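Local coordinates for flagellar protein FlgA (Thermotoga maritima, PDB 3FRN), which probably acts as a periplasmic chaperone in assembly of the P ring of the flagellar basal body, at residues 13-18 / 67-72. Numbering follows the deposited sequence.
Sequences ASPGVL and ITVEGY
Ala13 and Val69 pair as parallel strand neighbours: Ala13 N donates to Thr68 O (2.7 Å, N-H...O 177°), and Glu70 N returns a bond to Ala13 O at 2.9 Å. Ala13 thus uses both its backbone polar groups on the residues flanking its partner, the pattern of a parallel bridge, and Val69 CA-H adds a weak contact to the same carbonyl oxygen. The CB of Ala13 lies 3.8 Å from Ile67 CG2. Val69 sends CG1 anti to its backbone N (chi1 -172°), which sets this methyl against the Ser14-Pro15 peptide, 3.5 Å from Pro15 N. The Pro15 ring crosses Val69 at a slant, with Pro15 CD 3.9 Å from Val69 CG1 and 3.8 Å from Glu70 O. Without the ring, as with an alanine here, the Val69 methyl and the Glu70 carbonyl would probably lose their packing and the turn could flex more. Past that turn the chain doubles back, and Leu18 CD2 and Ile67 CD1 meet tip to tip at a tight 3.5 Å. In the FlgA N-terminal region, strand 65-69 runs between 10-13 and antiparallel 42-45; strand 16-18 pairs instead with 35-37, whose Leu37 touches Ala13, Leu18 and Val69, so the turn joins two small sheets around a shared apolar interior.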
ATOM      1  N   ALA A  13     -27.037   4.289   1.531  1.00 34.17           N
ATOM      2  CA  ALA A  13     -27.683   5.411   2.185  1.00 35.60           C
ATOM      3  C   ALA A  13     -27.838   6.627   1.281  1.00 37.72           C
ATOM      4  O   ALA A  13     -27.377   6.643   0.139  1.00 36.85           O
ATOM      5  CB  ALA A  13     -26.917   5.789   3.467  1.00 37.87           C
ATOM      6  N   SER A  14     -28.503   7.641   1.818  1.00 42.57           N
ATOM      7  CA  SER A  14     -28.664   8.917   1.135  0.50 42.89           C
ATOM      8  C   SER A  14     -28.074  10.003   2.030  1.00 41.22           C
ATOM      9  O   SER A  14     -27.850   9.767   3.225  1.00 41.20           O
ATOM     10  CB  SER A  14     -30.145   9.170   0.838  0.50 44.32           C
ATOM     11  OG  SER A  14     -30.939   8.953   1.989  0.50 53.85           O
ATOM     12  N   PRO A  15     -27.775  11.196   1.466  1.00 37.47           N
ATOM     13  CA  PRO A  15     -27.139  12.138   2.401  1.00 38.03           C
ATOM     14  C   PRO A  15     -28.011  12.519   3.596  1.00 40.02           C
ATOM     15  O   PRO A  15     -29.226  12.620   3.468  1.00 40.02           O
ATOM     16  CB  PRO A  15     -26.865  13.369   1.529  1.00 38.47           C
ATOM     17  CG  PRO A  15     -26.831  12.847   0.130  1.00 36.10           C
ATOM     18  CD  PRO A  15     -27.891  11.781   0.116  1.00 40.57           C
ATOM     19  N   GLY A  16     -27.391  12.727   4.752  1.00 44.93           N
ATOM     20  CA  GLY A  16     -28.149  13.064   5.947  1.00 39.86           C
ATOM     21  C   GLY A  16     -27.404  12.744   7.217  1.00 41.69           C
ATOM     22  O   GLY A  16     -26.205  12.975   7.316  1.00 45.28           O
ATOM     23  N   VAL A  17     -28.118  12.224   8.205  1.00 36.10           N
ATOM     24  CA  VAL A  17     -27.484  11.835   9.454  1.00 40.99           C
ATOM     25  C   VAL A  17     -27.700  10.340   9.627  1.00 40.20           C
ATOM     26  O   VAL A  17     -28.817   9.864   9.483  1.00 40.40           O
ATOM     27  CB  VAL A  17     -28.061  12.617  10.666  1.00 38.66           C
ATOM     28  CG1 VAL A  17     -27.612  12.000  11.969  1.00 32.13           C
ATOM     29  CG2 VAL A  17     -27.655  14.082  10.612  1.00 40.50           C
ATOM     30  N   LEU A  18     -26.626   9.609   9.906  1.00 42.50           N
ATOM     31  CA  LEU A  18     -26.707   8.170  10.151  1.00 40.01           C
ATOM     32  C   LEU A  18     -26.960   7.884  11.623  1.00 41.38           C
ATOM     33  O   LEU A  18     -26.316   8.467  12.491  1.00 40.32           O
ATOM     34  CB  LEU A  18     -25.417   7.477   9.716  1.00 41.84           C
ATOM     35  CG  LEU A  18     -25.205   5.994  10.035  1.00 31.69           C
ATOM     36  CD1 LEU A  18     -25.871   5.111   9.001  1.00 41.65           C
ATOM     37  CD2 LEU A  18     -23.724   5.711  10.087  1.00 44.86           C
ATOM     38  N   ILE A  67     -20.816   1.716   4.307  1.00 35.52           N
ATOM     39  CA  ILE A  67     -21.934   2.545   3.862  1.00 38.73           C
ATOM     40  C   ILE A  67     -21.588   3.337   2.601  1.00 40.78           C
ATOM     41  O   ILE A  67     -20.616   4.096   2.575  1.00 40.64           O
ATOM     42  CB  ILE A  67     -22.341   3.554   4.953  1.00 43.50           C
ATOM     43  CG1 ILE A  67     -22.411   2.878   6.318  1.00 39.57           C
ATOM     44  CG2 ILE A  67     -23.664   4.265   4.606  1.00 36.05           C
ATOM     45  CD1 ILE A  67     -22.401   3.870   7.425  1.00 42.67           C
ATOM     46  N   THR A  68     -22.399   3.158   1.570  1.00 38.04           N
ATOM     47  CA  THR A  68     -22.280   3.916   0.333  1.00 41.04           C
ATOM     48  C   THR A  68     -23.375   4.975   0.344  1.00 43.08           C
ATOM     49  O   THR A  68     -24.539   4.645   0.524  1.00 31.46           O
ATOM     50  CB  THR A  68     -22.478   2.989  -0.870  1.00 42.98           C
ATOM     51  OG1 THR A  68     -21.614   1.853  -0.736  1.00 40.70           O
ATOM     52  CG2 THR A  68     -22.198   3.707  -2.194  1.00 44.45           C
ATOM     53  N   VAL A  69     -23.006   6.248   0.208  1.00 37.79           N
ATOM     54  CA  VAL A  69     -24.008   7.295   0.078  1.00 29.95           C
ATOM     55  C   VAL A  69     -24.240   7.678  -1.386  1.00 35.05           C
ATOM     56  O   VAL A  69     -23.315   8.098  -2.085  1.00 38.85           O
ATOM     57  CB  VAL A  69     -23.613   8.547   0.864  1.00 32.67           C
ATOM     58  CG1 VAL A  69     -24.757   9.537   0.875  1.00 35.45           C
ATOM     59  CG2 VAL A  69     -23.238   8.166   2.280  1.00 27.85           C
ATOM     60  N   GLU A  70     -25.480   7.530  -1.839  1.00 36.27           N
ATOM     61  CA  GLU A  70     -25.904   8.019  -3.149  1.00 39.76           C
ATOM     62  C   GLU A  70     -25.605   9.507  -3.394  1.00 41.07           C
ATOM     63  O   GLU A  70     -25.459  10.308  -2.459  1.00 34.62           O
ATOM     64  CB  GLU A  70     -27.400   7.754  -3.331  1.00 50.10           C
ATOM     65  CG  GLU A  70     -27.769   6.287  -3.201  1.00 48.70           C
ATOM     66  CD  GLU A  70     -29.239   6.013  -3.470  1.00 54.78           C
ATOM     67  OE1 GLU A  70     -30.084   6.399  -2.632  1.00 64.34           O
ATOM     68  OE2 GLU A  70     -29.543   5.395  -4.516  1.00 57.91           O
ATOM     69  N   GLY A  71     -25.487   9.880  -4.660  1.00 39.50           N
ATOM     70  CA  GLY A  71     -25.267  11.287  -5.002  1.00 34.92           C
ATOM     71  C   GLY A  71     -24.293  11.453  -6.145  1.00 40.10           C
ATOM     72  O   GLY A  71     -23.561  10.521  -6.492  1.00 39.69           O
ATOM     73  N   TYR A  72     -24.309  12.643  -6.741  1.00 37.74           N
ATOM     74  CA  TYR A  72     -23.352  13.031  -7.763  1.00 33.47           C
ATOM     75  C   TYR A  72     -21.949  12.920  -7.195  1.00 34.89           C
ATOM     76  O   TYR A  72     -21.761  12.956  -5.975  1.00 33.77           O
ATOM     77  CB  TYR A  72     -23.662  14.448  -8.274  1.00 24.81           C
ATOM     78  CG  TYR A  72     -24.867  14.449  -9.177  1.00 33.38           C
ATOM     79  CD1 TYR A  72     -24.956  13.545 -10.216  1.00 17.62           C
ATOM     80  CD2 TYR A  72     -25.925  15.321  -8.977  1.00 15.90           C
ATOM     81  CE1 TYR A  72     -26.054  13.507 -11.039  1.00 27.87           C
ATOM     82  CE2 TYR A  72     -27.045  15.292  -9.809  1.00 28.83           C
ATOM     83  CZ  TYR A  72     -27.097  14.384 -10.833  1.00 16.76           C
ATOM     84  OH  TYR A  72     -28.181  14.323 -11.694  1.00 36.99           O
TER